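Squalene synthase HpnC (Alicyclobacillus acidocaldarius subsp. acidocaldarius, PDB 4HD1) probably acts as a prenyl transferase of the squalene/phytoene synthase family, joining isoprenoid diphosphates on the way to squalene. Local coordinates at residues A[40-52]-A[92-106]. Numbering follows the deposited sequence.
Sequences LRPHFYSVYAFCR and LQFTIATCNLPMEPF. With SO4 (sulfate ion), chain B.
Thr95 OG1 is gripped by two side chains of helix 41-52: His43 ND1 lies 2.7 Å from it in a nearly straight hydrogen bond (168°), and Ser46 OG stands 2.8 Å from the same Thr95 OG1. Either partner could be the donor in each bond, and the three polar groups are buried and held together within one helical turn. Thr95 meets the imidazole in its plane, at the ND1 edge. Cys99 SG lies over one face, 3.7 Å from the centroid of the His43 ring and almost on the ring normal. His43 is thus a knob in a hole made by Phe94, Thr95, Thr98 and Cys99.

Farther along the helix the contact turns apolar. Leu92 rests CD1 against the backbone of Ser46, its CD1 to Ser46 O distance being 3.5 Å, while its other methyl reaches Phe50. The Phe50 ring, its CG swung opposite the backbone N, takes the edge of Phe106 on its face in a T-shaped stack, planes at 88° and Phe106 CD1 3.6 Å from Phe50 CE2. Cutting Phe50 back to an alanine is likely to strip the Phe106 edge of the face it packs on and leave the Leu92 CD2 methyl poorly covered. Tyr72 also meets the Phe50 ring, and Leu142 touches Phe106.

The axes of helix 41-52 and helix 92-99 pass 9.2 Å apart at -124°, and a Schellman motif at Asn100 ends helix 92-99 before the chain turns into helix 104-118: helix packing within the all-helical isoprenoid synthase fold of the squalene/phytoene synthase family.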
# COMPACT_ATOMS: atom_id res chain seq x y z
N LEU A 40 18.58 8.38 -2.23
CA LEU A 40 17.58 7.30 -2.21
C LEU A 40 16.26 7.68 -2.87
O LEU A 40 15.50 6.78 -3.27
CB LEU A 40 17.34 6.77 -0.79
CG LEU A 40 18.50 6.03 -0.11
CD1 LEU A 40 18.10 5.60 1.30
CD2 LEU A 40 19.03 4.85 -0.94
N ARG A 41 15.97 8.98 -2.98
CA ARG A 41 14.73 9.41 -3.64
C ARG A 41 14.47 8.78 -5.03
O ARG A 41 13.33 8.40 -5.30
CB ARG A 41 14.64 10.94 -3.74
CG ARG A 41 14.13 11.61 -2.48
CD ARG A 41 13.95 13.11 -2.69
NE ARG A 41 14.62 13.82 -1.60
CZ ARG A 41 15.65 14.64 -1.75
NH1 ARG A 41 16.12 14.91 -2.96
NH2 ARG A 41 16.19 15.21 -0.69
N PRO A 42 15.50 8.65 -5.90
CA PRO A 42 15.25 8.06 -7.22
C PRO A 42 14.61 6.66 -7.14
O PRO A 42 13.80 6.30 -8.01
CB PRO A 42 16.65 7.96 -7.83
CG PRO A 42 17.40 9.07 -7.20
CD PRO A 42 16.91 9.08 -5.78
N HIS A 43 14.98 5.90 -6.11
CA HIS A 43 14.42 4.57 -5.93
C HIS A 43 12.99 4.63 -5.46
O HIS A 43 12.19 3.74 -5.79
CB HIS A 43 15.31 3.77 -4.99
CG HIS A 43 16.76 3.76 -5.42
ND1 HIS A 43 17.17 3.24 -6.60
CD2 HIS A 43 17.91 4.25 -4.79
CE1 HIS A 43 18.50 3.39 -6.72
NE2 HIS A 43 18.95 4.01 -5.61
N PHE A 44 12.63 5.67 -4.72
CA PHE A 44 11.23 5.90 -4.38
C PHE A 44 10.42 6.19 -5.66
O PHE A 44 9.34 5.61 -5.84
CB PHE A 44 11.07 7.00 -3.31
CG PHE A 44 11.12 6.46 -1.90
CD1 PHE A 44 12.31 5.97 -1.36
CD2 PHE A 44 9.97 6.42 -1.12
CE1 PHE A 44 12.35 5.46 -0.06
CE2 PHE A 44 10.00 5.92 0.18
CZ PHE A 44 11.19 5.44 0.70
N TYR A 45 10.96 7.02 -6.56
CA TYR A 45 10.27 7.37 -7.79
C TYR A 45 10.05 6.16 -8.69
O TYR A 45 8.95 6.01 -9.25
CB TYR A 45 11.00 8.49 -8.56
CG TYR A 45 11.05 9.81 -7.82
CD1 TYR A 45 9.90 10.38 -7.28
CD2 TYR A 45 12.26 10.49 -7.68
CE1 TYR A 45 9.95 11.59 -6.60
CE2 TYR A 45 12.32 11.71 -7.01
CZ TYR A 45 11.16 12.25 -6.47
OH TYR A 45 11.21 13.46 -5.80
N SER A 46 11.04 5.29 -8.81
CA SER A 46 10.89 4.11 -9.68
C SER A 46 9.93 3.07 -9.09
O SER A 46 9.17 2.43 -9.82
CB SER A 46 12.24 3.49 -10.02
OG SER A 46 12.90 3.03 -8.86
N VAL A 47 9.96 2.89 -7.77
CA VAL A 47 9.06 1.95 -7.11
C VAL A 47 7.63 2.45 -7.18
O VAL A 47 6.70 1.69 -7.48
CB VAL A 47 9.49 1.65 -5.67
CG1 VAL A 47 8.39 0.89 -4.93
CG2 VAL A 47 10.78 0.85 -5.67
N TYR A 48 7.45 3.75 -6.92
CA TYR A 48 6.12 4.34 -7.00
C TYR A 48 5.56 4.41 -8.41
O TYR A 48 4.36 4.18 -8.60
CB TYR A 48 6.07 5.68 -6.26
CG TYR A 48 5.82 5.49 -4.79
CD1 TYR A 48 4.52 5.46 -4.28
CD2 TYR A 48 6.87 5.29 -3.89
CE1 TYR A 48 4.28 5.27 -2.92
CE2 TYR A 48 6.64 5.10 -2.53
CZ TYR A 48 5.35 5.09 -2.06
OH TYR A 48 5.11 4.90 -0.72
N ALA A 49 6.41 4.69 -9.41
CA ALA A 49 5.97 4.61 -10.81
C ALA A 49 5.50 3.20 -11.12
O ALA A 49 4.47 3.02 -11.76
CB ALA A 49 7.06 5.05 -11.78
N PHE A 50 6.22 2.19 -10.63
CA PHE A 50 5.76 0.81 -10.79
C PHE A 50 4.35 0.59 -10.20
O PHE A 50 3.50 -0.03 -10.84
CB PHE A 50 6.76 -0.19 -10.19
CG PHE A 50 6.22 -1.60 -10.11
CD1 PHE A 50 6.37 -2.48 -11.17
CD2 PHE A 50 5.53 -2.03 -8.98
CE1 PHE A 50 5.87 -3.77 -11.11
CE2 PHE A 50 5.01 -3.31 -8.91
CZ PHE A 50 5.18 -4.18 -9.97
N CYS A 51 4.10 1.10 -8.99
CA CYS A 51 2.79 0.97 -8.35
C CYS A 51 1.69 1.72 -9.11
O CYS A 51 0.57 1.24 -9.22
CB CYS A 51 2.82 1.44 -6.89
SG CYS A 51 3.94 0.51 -5.83
N ARG A 52 2.03 2.91 -9.62
CA ARG A 52 1.12 3.67 -10.47
C ARG A 52 0.68 2.82 -11.67
O ARG A 52 -0.50 2.82 -12.04
CB ARG A 52 1.77 4.97 -10.95
CG ARG A 52 0.89 5.80 -11.88
CD ARG A 52 1.69 6.52 -12.95
NE ARG A 52 0.85 6.97 -14.06
CZ ARG A 52 0.45 8.22 -14.26
NH1 ARG A 52 0.83 9.20 -13.44
NH2 ARG A 52 -0.33 8.51 -15.30
N LEU A 92 13.56 1.21 -12.90
CA LEU A 92 13.32 0.15 -11.92
C LEU A 92 14.44 -0.91 -11.92
O LEU A 92 14.89 -1.34 -10.85
CB LEU A 92 11.95 -0.52 -12.11
CG LEU A 92 11.45 -1.35 -10.92
CD1 LEU A 92 11.15 -0.45 -9.72
CD2 LEU A 92 10.23 -2.18 -11.30
N GLN A 93 14.86 -1.31 -13.11
CA GLN A 93 15.98 -2.24 -13.33
C GLN A 93 17.26 -1.84 -12.59
O GLN A 93 17.93 -2.67 -11.97
CB GLN A 93 16.26 -2.32 -14.82
CG GLN A 93 17.10 -3.49 -15.28
CD GLN A 93 17.05 -3.63 -16.79
OE1 GLN A 93 16.36 -4.51 -17.31
NE2 GLN A 93 17.74 -2.75 -17.50
N PHE A 94 17.61 -0.56 -12.68
CA PHE A 94 18.74 -0.02 -11.94
C PHE A 94 18.48 -0.09 -10.44
O PHE A 94 19.33 -0.58 -9.69
CB PHE A 94 19.04 1.41 -12.37
CG PHE A 94 20.23 2.00 -11.67
CD1 PHE A 94 21.53 1.56 -11.98
CD2 PHE A 94 20.07 2.99 -10.71
CE1 PHE A 94 22.63 2.10 -11.33
CE2 PHE A 94 21.18 3.54 -10.07
CZ PHE A 94 22.46 3.09 -10.37
N THR A 95 17.31 0.38 -10.02
CA THR A 95 16.88 0.31 -8.62
C THR A 95 16.91 -1.12 -8.06
O THR A 95 17.49 -1.34 -7.00
CB THR A 95 15.49 0.96 -8.44
OG1 THR A 95 15.59 2.38 -8.66
CG2 THR A 95 14.96 0.71 -7.03
N ILE A 96 16.29 -2.07 -8.77
CA ILE A 96 16.33 -3.48 -8.36
C ILE A 96 17.76 -3.87 -8.01
O ILE A 96 18.02 -4.39 -6.92
CB ILE A 96 15.86 -4.46 -9.48
CG1 ILE A 96 14.45 -4.14 -10.02
CG2 ILE A 96 15.99 -5.91 -9.02
CD1 ILE A 96 13.35 -4.10 -9.00
N ALA A 97 18.69 -3.62 -8.93
CA ALA A 97 20.07 -4.06 -8.79
C ALA A 97 20.83 -3.32 -7.69
O ALA A 97 21.49 -3.95 -6.87
CB ALA A 97 20.80 -3.95 -10.13
N THR A 98 20.71 -2.00 -7.67
CA THR A 98 21.41 -1.14 -6.72
C THR A 98 20.99 -1.42 -5.27
O THR A 98 21.83 -1.42 -4.38
CB THR A 98 21.18 0.35 -7.05
OG1 THR A 98 21.44 0.56 -8.44
CG2 THR A 98 22.11 1.25 -6.24
N CYS A 99 19.70 -1.66 -5.05
CA CYS A 99 19.18 -1.87 -3.70
C CYS A 99 19.00 -3.35 -3.37
O CYS A 99 18.55 -3.69 -2.28
CB CYS A 99 17.85 -1.14 -3.52
SG CYS A 99 17.96 0.64 -3.81
N ASN A 100 19.38 -4.21 -4.31
CA ASN A 100 19.20 -5.66 -4.18
C ASN A 100 17.78 -6.05 -3.74
O ASN A 100 17.60 -6.78 -2.76
CB ASN A 100 20.26 -6.27 -3.25
CG ASN A 100 20.37 -7.78 -3.41
OD1 ASN A 100 20.37 -8.31 -4.52
ND2 ASN A 100 20.46 -8.48 -2.28
N LEU A 101 16.77 -5.56 -4.46
CA LEU A 101 15.37 -5.82 -4.10
C LEU A 101 14.90 -7.20 -4.57
O LEU A 101 15.22 -7.61 -5.69
CB LEU A 101 14.45 -4.73 -4.66
CG LEU A 101 14.73 -3.27 -4.28
CD1 LEU A 101 13.78 -2.34 -5.01
CD2 LEU A 101 14.65 -3.05 -2.78
N PRO A 102 14.16 -7.93 -3.72
CA PRO A 102 13.61 -9.22 -4.14
C PRO A 102 12.40 -9.04 -5.07
O PRO A 102 11.79 -7.97 -5.08
CB PRO A 102 13.17 -9.85 -2.81
CG PRO A 102 12.83 -8.68 -1.96
CD PRO A 102 13.83 -7.62 -2.32
N MSE A 103 12.07 -10.08 -5.83
CA MSE A 103 10.98 -10.02 -6.80
C MSE A 103 9.58 -10.14 -6.18
O MSE A 103 8.63 -9.53 -6.67
CB MSE A 103 11.17 -11.10 -7.86
CG MSE A 103 10.67 -10.70 -9.23
SE MSE A 103 10.58 -12.26 -10.38
CE MSE A 103 11.38 -11.53 -11.99
N GLU A 104 9.46 -10.93 -5.12
CA GLU A 104 8.16 -11.26 -4.53
C GLU A 104 7.23 -10.05 -4.26
O GLU A 104 6.05 -10.10 -4.59
CB GLU A 104 8.31 -12.13 -3.28
CG GLU A 104 6.99 -12.70 -2.76
CD GLU A 104 7.11 -13.37 -1.40
OE1 GLU A 104 7.81 -12.84 -0.51
OE2 GLU A 104 6.48 -14.43 -1.22
N PRO A 105 7.76 -8.97 -3.65
CA PRO A 105 6.84 -7.85 -3.38
C PRO A 105 6.24 -7.22 -4.63
O PRO A 105 5.07 -6.83 -4.61
CB PRO A 105 7.73 -6.83 -2.65
CG PRO A 105 8.82 -7.65 -2.06
CD PRO A 105 9.09 -8.74 -3.05
N PHE A 106 7.01 -7.14 -5.71
CA PHE A 106 6.51 -6.62 -6.98
C PHE A 106 5.40 -7.51 -7.54
O PHE A 106 4.34 -7.01 -7.93
CB PHE A 106 7.63 -6.47 -8.00
CG PHE A 106 8.63 -5.41 -7.64
CD1 PHE A 106 8.37 -4.07 -7.92
CD2 PHE A 106 9.83 -5.74 -7.04
CE1 PHE A 106 9.28 -3.08 -7.59
CE2 PHE A 106 10.76 -4.76 -6.71
CZ PHE A 106 10.48 -3.43 -6.99
S SO4 B . 13.94 15.53 -6.17
O1 SO4 B . 15.33 15.88 -5.78
O2 SO4 B . 13.91 14.96 -7.55
O3 SO4 B . 13.37 14.48 -5.27
O4 SO4 B . 13.15 16.80 -6.04